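Local coordinates for DNA-binding protein reb1 (Schizosaccharomyces pombe, PDB 5EYB) that binds specific DNA sites in the rRNA enhancer and promoter and upstream of many RNA polymerase II genes, and helps terminate transcription by RNA polymerase I, at residues 21-29 with 52-63; 286-294 with 323-334. All blocks are in the same frame, centred on the assembly; numbering follows the deposited sequence.

How the contacts relate
The two contacts lie on opposite sides of the chain's centre, about 53 Å apart between their own centres, and have no helix in common. Contact 1 pairs helices 16-32 and 51-63 in the first Myb-associated domain; it is only partly buried, and its nearest atom is about 4 Å from the bound DNA. Contact 2 joins helices 284-299 and 320-333 towards the C-terminus; it is buried and sits about 10 Å from the DNA at its nearest atom. Antiparallel helices in contact 1 meet through leucines and aromatic rings, with charged chains at the margin. In contact 2 the helices cross almost squarely, and one amide-to-amide hydrogen bond sits beside an apolar core.

Contact 1. Residues 21-29 with 52-63; sequences YLERRMQNF and PLSSLVKLLVQE
Leu-56 lies against the ring of Phe-29 where two helices of a Myb-associated domain, 16-32 and 51-63, run roughly antiparallel, their local axes inclined at 151°. The CD2 methyl of Leu-56 makes a CH-pi contact over one face of the Phe-29 ring, 3.9 Å from its centroid. CG of Phe-29 is anti to the backbone N (chi1 177°), which carries the ring across to the start of the other helix, with CE1 3.7 Å from CB of Pro-52. The same Leu-56 CD2 also meets SD of Met-26 at 3.6 Å, while its other branch, CD1, rests on CG of Arg-25. One turn further along, Leu-60 divides its two methyls: CD1 faces CD1 of Leu-22 at 3.7 Å, and CD2 lies obliquely by CE2 of Tyr-21. Helices 37-43 and 69-79 pack on the same pair, Val-40 against Phe-29 and Leu-76 against Met-26. At the more exposed margin the phenol of Tyr-21 crosses Glu-63 at about a right angle, its ring 57° from the carboxylate plane. Alongside, the bent chain of Arg-25 brings the edge of its guanidinium, in plane, up to CD1 of Tyr-21.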
loop_
_atom_site.group_PDB
_atom_site.type_symbol
_atom_site.label_atom_id
_atom_site.label_comp_id
_atom_site.label_asym_id
_atom_site.label_seq_id
_atom_site.Cartn_x
_atom_site.Cartn_y
_atom_site.Cartn_z
ATOM N N TYR A 21 22.077 -12.927 -6.489
ATOM C CA TYR A 21 21.640 -14.020 -7.347
ATOM C C TYR A 21 21.357 -13.520 -8.760
ATOM O O TYR A 21 21.766 -14.137 -9.743
ATOM C CB TYR A 21 20.396 -14.699 -6.771
ATOM C CG TYR A 21 19.820 -15.759 -7.683
ATOM C CD1 TYR A 21 20.435 -16.996 -7.814
ATOM C CD2 TYR A 21 18.664 -15.520 -8.417
ATOM C CE1 TYR A 21 19.917 -17.967 -8.649
ATOM C CE2 TYR A 21 18.138 -16.485 -9.254
ATOM C CZ TYR A 21 18.768 -17.707 -9.366
ATOM O OH TYR A 21 18.253 -18.673 -10.198
ATOM N N LEU A 22 20.657 -12.396 -8.848
ATOM C CA LEU A 22 20.304 -11.809 -10.133
ATOM C C LEU A 22 21.549 -11.443 -10.929
ATOM O O LEU A 22 21.668 -11.788 -12.102
ATOM C CB LEU A 22 19.430 -10.571 -9.933
ATOM C CG LEU A 22 18.713 -10.062 -11.181
ATOM C CD1 LEU A 22 17.738 -11.116 -11.681
ATOM C CD2 LEU A 22 17.995 -8.752 -10.896
ATOM N N GLU A 23 22.473 -10.746 -10.277
ATOM C CA GLU A 23 23.705 -10.309 -10.919
ATOM C C GLU A 23 24.534 -11.492 -11.411
ATOM O O GLU A 23 25.082 -11.456 -12.513
ATOM C CB GLU A 23 24.531 -9.453 -9.955
ATOM N N ARG A 24 24.618 -12.540 -10.595
ATOM C CA ARG A 24 25.365 -13.743 -10.958
ATOM C C ARG A 24 24.713 -14.458 -12.137
ATOM O O ARG A 24 25.389 -14.876 -13.076
ATOM C CB ARG A 24 25.471 -14.698 -9.766
ATOM C CG ARG A 24 26.209 -15.996 -10.080
ATOM C CD ARG A 24 25.897 -17.095 -9.068
ATOM N NE ARG A 24 26.473 -18.381 -9.462
ATOM C CZ ARG A 24 26.243 -19.533 -8.838
ATOM N NH1 ARG A 24 25.440 -19.571 -7.783
ATOM N NH2 ARG A 24 26.812 -20.649 -9.272
ATOM N N ARG A 25 23.392 -14.591 -12.080
ATOM C CA ARG A 25 22.639 -15.257 -13.133
ATOM C C ARG A 25 22.722 -14.462 -14.432
ATOM O O ARG A 25 22.608 -15.018 -15.523
ATOM C CB ARG A 25 21.179 -15.439 -12.713
ATOM C CG ARG A 25 20.465 -16.576 -13.421
ATOM C CD ARG A 25 21.233 -17.874 -13.265
ATOM N NE ARG A 25 21.528 -18.166 -11.865
ATOM C CZ ARG A 25 22.381 -19.102 -11.462
ATOM N NH1 ARG A 25 23.029 -19.841 -12.354
ATOM N NH2 ARG A 25 22.591 -19.299 -10.166
ATOM N N MET A 26 22.929 -13.157 -14.298
ATOM C CA MET A 26 23.034 -12.270 -15.446
ATOM C C MET A 26 24.428 -12.306 -16.056
ATOM O O MET A 26 24.586 -12.195 -17.270
ATOM C CB MET A 26 22.680 -10.841 -15.042
ATOM C CG MET A 26 21.785 -10.135 -16.032
ATOM S SD MET A 26 20.262 -11.050 -16.314
ATOM C CE MET A 26 19.702 -11.263 -14.635
ATOM N N GLN A 27 25.438 -12.450 -15.204
ATOM C CA GLN A 27 26.814 -12.577 -15.671
ATOM C C GLN A 27 26.986 -13.875 -16.453
ATOM O O GLN A 27 27.666 -13.908 -17.478
ATOM C CB GLN A 27 27.794 -12.530 -14.497
ATOM N N ASN A 28 26.359 -14.940 -15.963
ATOM C CA ASN A 28 26.423 -16.239 -16.623
ATOM C C ASN A 28 25.645 -16.236 -17.929
ATOM O O ASN A 28 25.995 -16.936 -18.878
ATOM C CB ASN A 28 25.892 -17.334 -15.696
ATOM C CG ASN A 28 26.745 -17.509 -14.455
ATOM O OD1 ASN A 28 27.969 -17.365 -14.500
ATOM N ND2 ASN A 28 26.102 -17.821 -13.336
ATOM N N PHE A 29 24.583 -15.438 -17.962
ATOM C CA PHE A 29 23.766 -15.276 -19.156
ATOM C C PHE A 29 24.576 -14.662 -20.289
ATOM O O PHE A 29 24.512 -15.121 -21.430
ATOM C CB PHE A 29 22.548 -14.408 -18.847
ATOM C CG PHE A 29 21.678 -14.133 -20.039
ATOM C CD1 PHE A 29 20.806 -15.096 -20.514
ATOM C CD2 PHE A 29 21.726 -12.906 -20.677
ATOM C CE1 PHE A 29 20.003 -14.842 -21.607
ATOM C CE2 PHE A 29 20.925 -12.647 -21.770
ATOM C CZ PHE A 29 20.062 -13.616 -22.235
ATOM N N PRO A 52 16.560 -16.054 -25.674
ATOM C CA PRO A 52 17.169 -16.538 -24.431
ATOM C C PRO A 52 16.790 -15.706 -23.211
ATOM O O PRO A 52 16.650 -16.255 -22.119
ATOM C CB PRO A 52 18.669 -16.425 -24.711
ATOM C CG PRO A 52 18.780 -15.376 -25.757
ATOM C CD PRO A 52 17.570 -15.553 -26.621
ATOM N N LEU A 53 16.632 -14.401 -23.398
ATOM C CA LEU A 53 16.293 -13.507 -22.298
ATOM C C LEU A 53 14.901 -13.830 -21.772
ATOM O O LEU A 53 14.635 -13.717 -20.576
ATOM C CB LEU A 53 16.374 -12.047 -22.743
ATOM C CG LEU A 53 16.223 -10.995 -21.644
ATOM C CD1 LEU A 53 17.255 -11.213 -20.550
ATOM C CD2 LEU A 53 16.346 -9.598 -22.228
ATOM N N SER A 54 14.022 -14.241 -22.678
ATOM C CA SER A 54 12.687 -14.692 -22.313
ATOM C C SER A 54 12.768 -15.989 -21.514
ATOM O O SER A 54 12.049 -16.173 -20.534
ATOM C CB SER A 54 11.830 -14.884 -23.565
ATOM O OG SER A 54 10.530 -15.335 -23.236
ATOM N N SER A 55 13.655 -16.885 -21.939
ATOM C CA SER A 55 13.876 -18.145 -21.240
ATOM C C SER A 55 14.470 -17.911 -19.854
ATOM O O SER A 55 14.157 -18.627 -18.901
ATOM C CB SER A 55 14.797 -19.059 -22.052
ATOM O OG SER A 55 14.188 -19.457 -23.268
ATOM N N LEU A 56 15.329 -16.903 -19.753
ATOM C CA LEU A 56 16.003 -16.584 -18.500
ATOM C C LEU A 56 15.031 -16.096 -17.432
ATOM O O LEU A 56 15.127 -16.485 -16.270
ATOM C CB LEU A 56 17.083 -15.531 -18.737
ATOM C CG LEU A 56 17.822 -15.024 -17.498
ATOM C CD1 LEU A 56 18.589 -16.154 -16.830
ATOM C CD2 LEU A 56 18.749 -13.887 -17.875
ATOM N N VAL A 57 14.102 -15.233 -17.830
ATOM C CA VAL A 57 13.126 -14.688 -16.897
ATOM C C VAL A 57 12.230 -15.796 -16.354
ATOM O O VAL A 57 11.957 -15.853 -15.155
ATOM C CB VAL A 57 12.261 -13.597 -17.555
ATOM C CG1 VAL A 57 11.142 -13.156 -16.617
ATOM C CG2 VAL A 57 13.123 -12.409 -17.951
ATOM N N LYS A 58 11.785 -16.678 -17.246
ATOM C CA LYS A 58 10.991 -17.837 -16.861
ATOM C C LYS A 58 11.690 -18.644 -15.769
ATOM O O LYS A 58 11.045 -19.145 -14.847
ATOM C CB LYS A 58 10.712 -18.723 -18.076
ATOM C CG LYS A 58 9.251 -18.761 -18.493
ATOM C CD LYS A 58 9.040 -19.639 -19.718
ATOM C CE LYS A 58 9.681 -19.028 -20.953
ATOM N NZ LYS A 58 9.587 -19.934 -22.130
ATOM N N LEU A 59 13.011 -18.759 -15.882
ATOM C CA LEU A 59 13.821 -19.439 -14.877
ATOM C C LEU A 59 13.789 -18.682 -13.555
ATOM O O LEU A 59 13.593 -19.276 -12.493
ATOM C CB LEU A 59 15.264 -19.598 -15.369
ATOM C CG LEU A 59 16.310 -20.182 -14.417
ATOM C CD1 LEU A 59 17.265 -21.062 -15.191
ATOM C CD2 LEU A 59 17.086 -19.083 -13.701
ATOM N N LEU A 60 13.990 -17.368 -13.632
ATOM C CA LEU A 60 13.975 -16.503 -12.456
ATOM C C LEU A 60 12.666 -16.620 -11.689
ATOM O O LEU A 60 12.663 -16.723 -10.461
ATOM C CB LEU A 60 14.208 -15.048 -12.864
ATOM C CG LEU A 60 15.563 -14.736 -13.494
ATOM C CD1 LEU A 60 15.645 -13.267 -13.859
ATOM C CD2 LEU A 60 16.690 -15.124 -12.551
ATOM N N VAL A 61 11.557 -16.601 -12.423
ATOM C CA VAL A 61 10.234 -16.717 -11.826
ATOM C C VAL A 61 10.124 -18.012 -11.034
ATOM O O VAL A 61 9.584 -18.033 -9.928
ATOM C CB VAL A 61 9.124 -16.670 -12.893
ATOM C CG1 VAL A 61 7.762 -16.888 -12.253
ATOM C CG2 VAL A 61 9.159 -15.345 -13.635
ATOM N N GLN A 62 10.657 -19.087 -11.603
ATOM C CA GLN A 62 10.647 -20.385 -10.941
ATOM C C GLN A 62 11.658 -20.426 -9.800
ATOM O O GLN A 62 11.402 -21.021 -8.752
ATOM C CB GLN A 62 10.942 -21.497 -11.946
ATOM C CG GLN A 62 11.094 -22.867 -11.318
ATOM C CD GLN A 62 11.649 -23.887 -12.283
ATOM O OE1 GLN A 62 12.612 -24.588 -11.975
ATOM N NE2 GLN A 62 11.043 -23.980 -13.461
ATOM N N GLU A 63 12.804 -19.785 -10.008
ATOM C CA GLU A 63 13.885 -19.811 -9.029
ATOM C C GLU A 63 13.658 -18.835 -7.878
ATOM O O GLU A 63 14.269 -18.965 -6.819
ATOM C CB GLU A 63 15.222 -19.509 -9.709
ATOM C CG GLU A 63 15.724 -20.616 -10.623
ATOM C CD GLU A 63 16.240 -21.816 -9.857
ATOM O OE1 GLU A 63 15.421 -22.680 -9.471
ATOM O OE2 GLU A 63 17.467 -21.895 -9.642
#

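Contact 2. Residues 286-294 with 323-334; sequences ENVWLLERI and MLFQFINLKKMI
Ile-294 sets its CD1 methyl over one face of the Phe-327 ring, a CH-pi contact 3.7 Å from the centroid. The opposite face is covered by CD of Lys-331, one turn on in the same helix, so the ring is clamped between two aliphatic groups; at its edge sits CD2 of Leu-291. This is the tight part of a crossing in which helices 284-299 and 320-333 meet almost squarely, at 96°. Next to it, Leu-291 CD2 also packs on Leu-330 CD1 at 3.9 Å, and Leu-290 spreads its branches, CD1 to CE of Met-323 and CD2 to CG of Gln-326.

Towards the partly exposed Gln-326 the chemistry turns polar. Its chain bends at chi2 (65°) and delivers NE2 to OD1 of Asn-287, a 2.8 Å hydrogen bond, bent to 138° at the hydrogen, between amides whose planes are nearly parallel but stepped, each partner standing somewhat out of the other's plane. With a leucine in place of Asn-287, NE2 of Gln-326 would probably lose this acceptor and its amide be freer to turn. The outer margins bury less area: Leu-291 and Ile-334 meet tip to tip through their CD1 methyls, and the partly exposed Trp-289 meets CE of Met-323 with its ring edge, at CZ3.

The intervening helix 307-314 completes a three-helix cluster consistent with a Myb-like fold: its Trp-307 packs on Ile-294 and Met-323, and its Glu-313 accepts a hydrogen bond from NE1 of Trp-289. Helix 342-356 covers Leu-291 with Ile-350 and Phe-353, while helix 228-238 lies against Leu-324 and Ile-328 of helix 320-333.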
loop_
_atom_site.group_PDB
_atom_site.type_symbol
_atom_site.label_atom_id
_atom_site.label_comp_id
_atom_site.label_asym_id
_atom_site.label_seq_id
_atom_site.Cartn_x
_atom_site.Cartn_y
_atom_site.Cartn_z
ATOM N N GLU A 286 -18.810 23.705 -18.350
ATOM C CA GLU A 286 -18.358 22.390 -17.911
ATOM C C GLU A 286 -19.350 21.766 -16.932
ATOM O O GLU A 286 -19.628 20.568 -16.995
ATOM C CB GLU A 286 -16.970 22.487 -17.274
ATOM N N ASN A 287 -19.885 22.587 -16.032
ATOM C CA ASN A 287 -20.888 22.132 -15.076
ATOM C C ASN A 287 -22.183 21.717 -15.763
ATOM O O ASN A 287 -22.811 20.733 -15.374
ATOM C CB ASN A 287 -21.176 23.218 -14.039
ATOM C CG ASN A 287 -20.088 23.325 -12.991
ATOM O OD1 ASN A 287 -19.423 22.341 -12.667
ATOM N ND2 ASN A 287 -19.904 24.523 -12.449
ATOM N N VAL A 288 -22.575 22.476 -16.783
ATOM C CA VAL A 288 -23.775 22.171 -17.555
ATOM C C VAL A 288 -23.679 20.799 -18.210
ATOM O O VAL A 288 -24.583 19.973 -18.075
ATOM C CB VAL A 288 -24.029 23.223 -18.650
ATOM C CG1 VAL A 288 -25.163 22.776 -19.557
ATOM C CG2 VAL A 288 -24.337 24.573 -18.031
ATOM N N TRP A 289 -22.577 20.565 -18.915
ATOM C CA TRP A 289 -22.358 19.302 -19.607
ATOM C C TRP A 289 -22.445 18.121 -18.648
ATOM O O TRP A 289 -23.056 17.099 -18.961
ATOM C CB TRP A 289 -21.000 19.301 -20.313
ATOM C CG TRP A 289 -20.672 17.990 -20.963
ATOM C CD1 TRP A 289 -20.986 17.601 -22.233
ATOM C CD2 TRP A 289 -19.971 16.892 -20.370
ATOM N NE1 TRP A 289 -20.522 16.329 -22.467
ATOM C CE2 TRP A 289 -19.895 15.872 -21.338
ATOM C CE3 TRP A 289 -19.401 16.672 -19.113
ATOM C CZ2 TRP A 289 -19.271 14.651 -21.089
ATOM C CZ3 TRP A 289 -18.782 15.462 -18.868
ATOM C CH2 TRP A 289 -18.721 14.466 -19.849
ATOM N N LEU A 290 -21.836 18.274 -17.477
ATOM C CA LEU A 290 -21.843 17.221 -16.471
ATOM C C LEU A 290 -23.255 16.951 -15.967
ATOM O O LEU A 290 -23.690 15.804 -15.907
ATOM C CB LEU A 290 -20.931 17.586 -15.302
ATOM C CG LEU A 290 -20.865 16.570 -14.161
ATOM C CD1 LEU A 290 -20.485 15.196 -14.686
ATOM C CD2 LEU A 290 -19.888 17.025 -13.088
ATOM N N LEU A 291 -23.970 18.012 -15.610
ATOM C CA LEU A 291 -25.329 17.869 -15.105
ATOM C C LEU A 291 -26.278 17.350 -16.183
ATOM O O LEU A 291 -27.246 16.652 -15.884
ATOM C CB LEU A 291 -25.840 19.199 -14.550
ATOM C CG LEU A 291 -25.130 19.727 -13.302
ATOM C CD1 LEU A 291 -25.767 21.026 -12.835
ATOM C CD2 LEU A 291 -25.142 18.685 -12.193
ATOM N N GLU A 292 -25.997 17.690 -17.436
ATOM C CA GLU A 292 -26.814 17.208 -18.545
ATOM C C GLU A 292 -26.556 15.735 -18.817
ATOM O O GLU A 292 -27.483 14.977 -19.101
ATOM C CB GLU A 292 -26.553 18.029 -19.808
ATOM C CG GLU A 292 -27.280 19.359 -19.830
ATOM C CD GLU A 292 -26.975 20.170 -21.067
ATOM O OE1 GLU A 292 -25.841 20.063 -21.582
ATOM O OE2 GLU A 292 -27.870 20.911 -21.528
ATOM N N ARG A 293 -25.295 15.330 -18.729
ATOM C CA ARG A 293 -24.937 13.934 -18.935
ATOM C C ARG A 293 -25.477 13.081 -17.789
ATOM O O ARG A 293 -25.839 11.922 -17.983
ATOM C CB ARG A 293 -23.420 13.776 -19.064
ATOM N N ILE A 294 -25.540 13.665 -16.598
ATOM C CA ILE A 294 -26.115 12.979 -15.449
ATOM C C ILE A 294 -27.633 12.905 -15.585
ATOM O O ILE A 294 -28.238 11.861 -15.333
ATOM C CB ILE A 294 -25.740 13.677 -14.132
ATOM C CG1 ILE A 294 -24.258 13.452 -13.823
ATOM C CG2 ILE A 294 -26.597 13.161 -12.990
ATOM C CD1 ILE A 294 -23.784 14.126 -12.555
ATOM N N MET A 323 -15.185 13.479 -11.352
ATOM C CA MET A 323 -16.512 13.926 -11.750
ATOM C C MET A 323 -17.487 13.747 -10.596
ATOM O O MET A 323 -18.348 14.597 -10.365
ATOM C CB MET A 323 -16.997 13.163 -12.983
ATOM C CG MET A 323 -15.936 13.000 -14.054
ATOM S SD MET A 323 -16.607 12.522 -15.651
ATOM C CE MET A 323 -17.407 14.048 -16.109
ATOM N N LEU A 324 -17.344 12.637 -9.873
ATOM C CA LEU A 324 -18.160 12.383 -8.690
ATOM C C LEU A 324 -17.922 13.460 -7.646
ATOM O O LEU A 324 -18.859 13.950 -7.022
ATOM C CB LEU A 324 -17.861 11.007 -8.095
ATOM C CG LEU A 324 -18.713 9.827 -8.564
ATOM C CD1 LEU A 324 -18.507 9.574 -10.039
ATOM C CD2 LEU A 324 -18.376 8.584 -7.769
ATOM N N PHE A 325 -16.658 13.822 -7.462
ATOM C CA PHE A 325 -16.293 14.879 -6.534
ATOM C C PHE A 325 -16.977 16.185 -6.911
ATOM O O PHE A 325 -17.500 16.893 -6.050
ATOM C CB PHE A 325 -14.777 15.063 -6.506
ATOM C CG PHE A 325 -14.314 16.125 -5.554
ATOM C CD1 PHE A 325 -14.342 15.909 -4.185
ATOM C CD2 PHE A 325 -13.848 17.340 -6.027
ATOM C CE1 PHE A 325 -13.914 16.888 -3.303
ATOM C CE2 PHE A 325 -13.418 18.323 -5.151
ATOM C CZ PHE A 325 -13.451 18.097 -3.788
ATOM N N GLN A 326 -16.979 16.491 -8.204
ATOM C CA GLN A 326 -17.585 17.722 -8.695
ATOM C C GLN A 326 -19.099 17.709 -8.525
ATOM O O GLN A 326 -19.708 18.729 -8.202
ATOM C CB GLN A 326 -17.223 17.948 -10.163
ATOM C CG GLN A 326 -17.818 19.218 -10.758
ATOM C CD GLN A 326 -17.272 20.483 -10.117
ATOM O OE1 GLN A 326 -16.253 20.456 -9.425
ATOM N NE2 GLN A 326 -17.948 21.601 -10.349
ATOM N N PHE A 327 -19.701 16.545 -8.745
ATOM C CA PHE A 327 -21.141 16.392 -8.590
ATOM C C PHE A 327 -21.564 16.591 -7.134
ATOM O O PHE A 327 -22.606 17.190 -6.866
ATOM C CB PHE A 327 -21.588 15.019 -9.095
ATOM C CG PHE A 327 -23.074 14.801 -9.032
ATOM C CD1 PHE A 327 -23.952 15.763 -9.506
ATOM C CD2 PHE A 327 -23.590 13.627 -8.516
ATOM C CE1 PHE A 327 -25.316 15.561 -9.454
ATOM C CE2 PHE A 327 -24.953 13.421 -8.462
ATOM C CZ PHE A 327 -25.818 14.389 -8.932
ATOM N N ILE A 328 -20.753 16.093 -6.202
ATOM C CA ILE A 328 -21.027 16.254 -4.776
ATOM C C ILE A 328 -21.087 17.732 -4.401
ATOM O O ILE A 328 -22.021 18.176 -3.729
ATOM C CB ILE A 328 -19.959 15.556 -3.901
ATOM C CG1 ILE A 328 -19.920 14.054 -4.180
ATOM C CG2 ILE A 328 -20.236 15.799 -2.426
ATOM C CD1 ILE A 328 -21.196 13.358 -3.841
ATOM N N ASN A 329 -20.094 18.492 -4.849
ATOM C CA ASN A 329 -20.018 19.911 -4.527
ATOM C C ASN A 329 -21.125 20.718 -5.193
ATOM O O ASN A 329 -21.585 21.720 -4.648
ATOM C CB ASN A 329 -18.653 20.473 -4.922
ATOM C CG ASN A 329 -17.518 19.851 -4.133
ATOM O OD1 ASN A 329 -17.683 18.803 -3.508
ATOM N ND2 ASN A 329 -16.357 20.496 -4.156
ATOM N N LEU A 330 -21.551 20.278 -6.372
ATOM C CA LEU A 330 -22.640 20.943 -7.073
ATOM C C LEU A 330 -23.964 20.733 -6.351
ATOM O O LEU A 330 -24.760 21.662 -6.228
ATOM C CB LEU A 330 -22.740 20.448 -8.516
ATOM C CG LEU A 330 -21.666 20.974 -9.468
ATOM C CD1 LEU A 330 -21.838 20.368 -10.847
ATOM C CD2 LEU A 330 -21.710 22.494 -9.536
ATOM N N LYS A 331 -24.196 19.512 -5.873
ATOM C CA LYS A 331 -25.397 19.209 -5.098
ATOM C C LYS A 331 -25.454 20.060 -3.832
ATOM O O LYS A 331 -26.526 20.484 -3.400
ATOM C CB LYS A 331 -25.447 17.720 -4.734
ATOM C CG LYS A 331 -25.950 16.811 -5.845
ATOM C CD LYS A 331 -25.677 15.342 -5.535
ATOM C CE LYS A 331 -26.337 14.899 -4.241
ATOM N NZ LYS A 331 -27.821 14.952 -4.317
ATOM N N LYS A 332 -24.285 20.315 -3.252
ATOM C CA LYS A 332 -24.186 21.067 -2.007
ATOM C C LYS A 332 -24.353 22.576 -2.213
ATOM O O LYS A 332 -24.879 23.273 -1.344
ATOM C CB LYS A 332 -22.843 20.772 -1.331
ATOM C CG LYS A 332 -22.652 21.437 0.027
ATOM C CD LYS A 332 -21.254 21.178 0.579
ATOM C CE LYS A 332 -21.032 21.912 1.895
ATOM N NZ LYS A 332 -19.658 21.695 2.433
ATOM N N MET A 333 -23.913 23.078 -3.365
ATOM C CA MET A 333 -23.894 24.520 -3.604
ATOM C C MET A 333 -25.090 25.030 -4.408
ATOM O O MET A 333 -25.564 26.142 -4.174
ATOM C CB MET A 333 -22.597 24.922 -4.311
ATOM C CG MET A 333 -21.344 24.651 -3.495
ATOM S SD MET A 333 -21.467 25.256 -1.798
ATOM C CE MET A 333 -19.941 24.624 -1.102
ATOM N N ILE A 334 -25.570 24.229 -5.356
ATOM C CA ILE A 334 -26.724 24.625 -6.159
ATOM C C ILE A 334 -28.005 24.553 -5.330
ATOM O O ILE A 334 -28.367 23.488 -4.828
ATOM C CB ILE A 334 -26.881 23.745 -7.409
ATOM C CG1 ILE A 334 -25.650 23.867 -8.307
ATOM C CG2 ILE A 334 -28.138 24.125 -8.175
ATOM C CD1 ILE A 334 -25.654 22.910 -9.473
#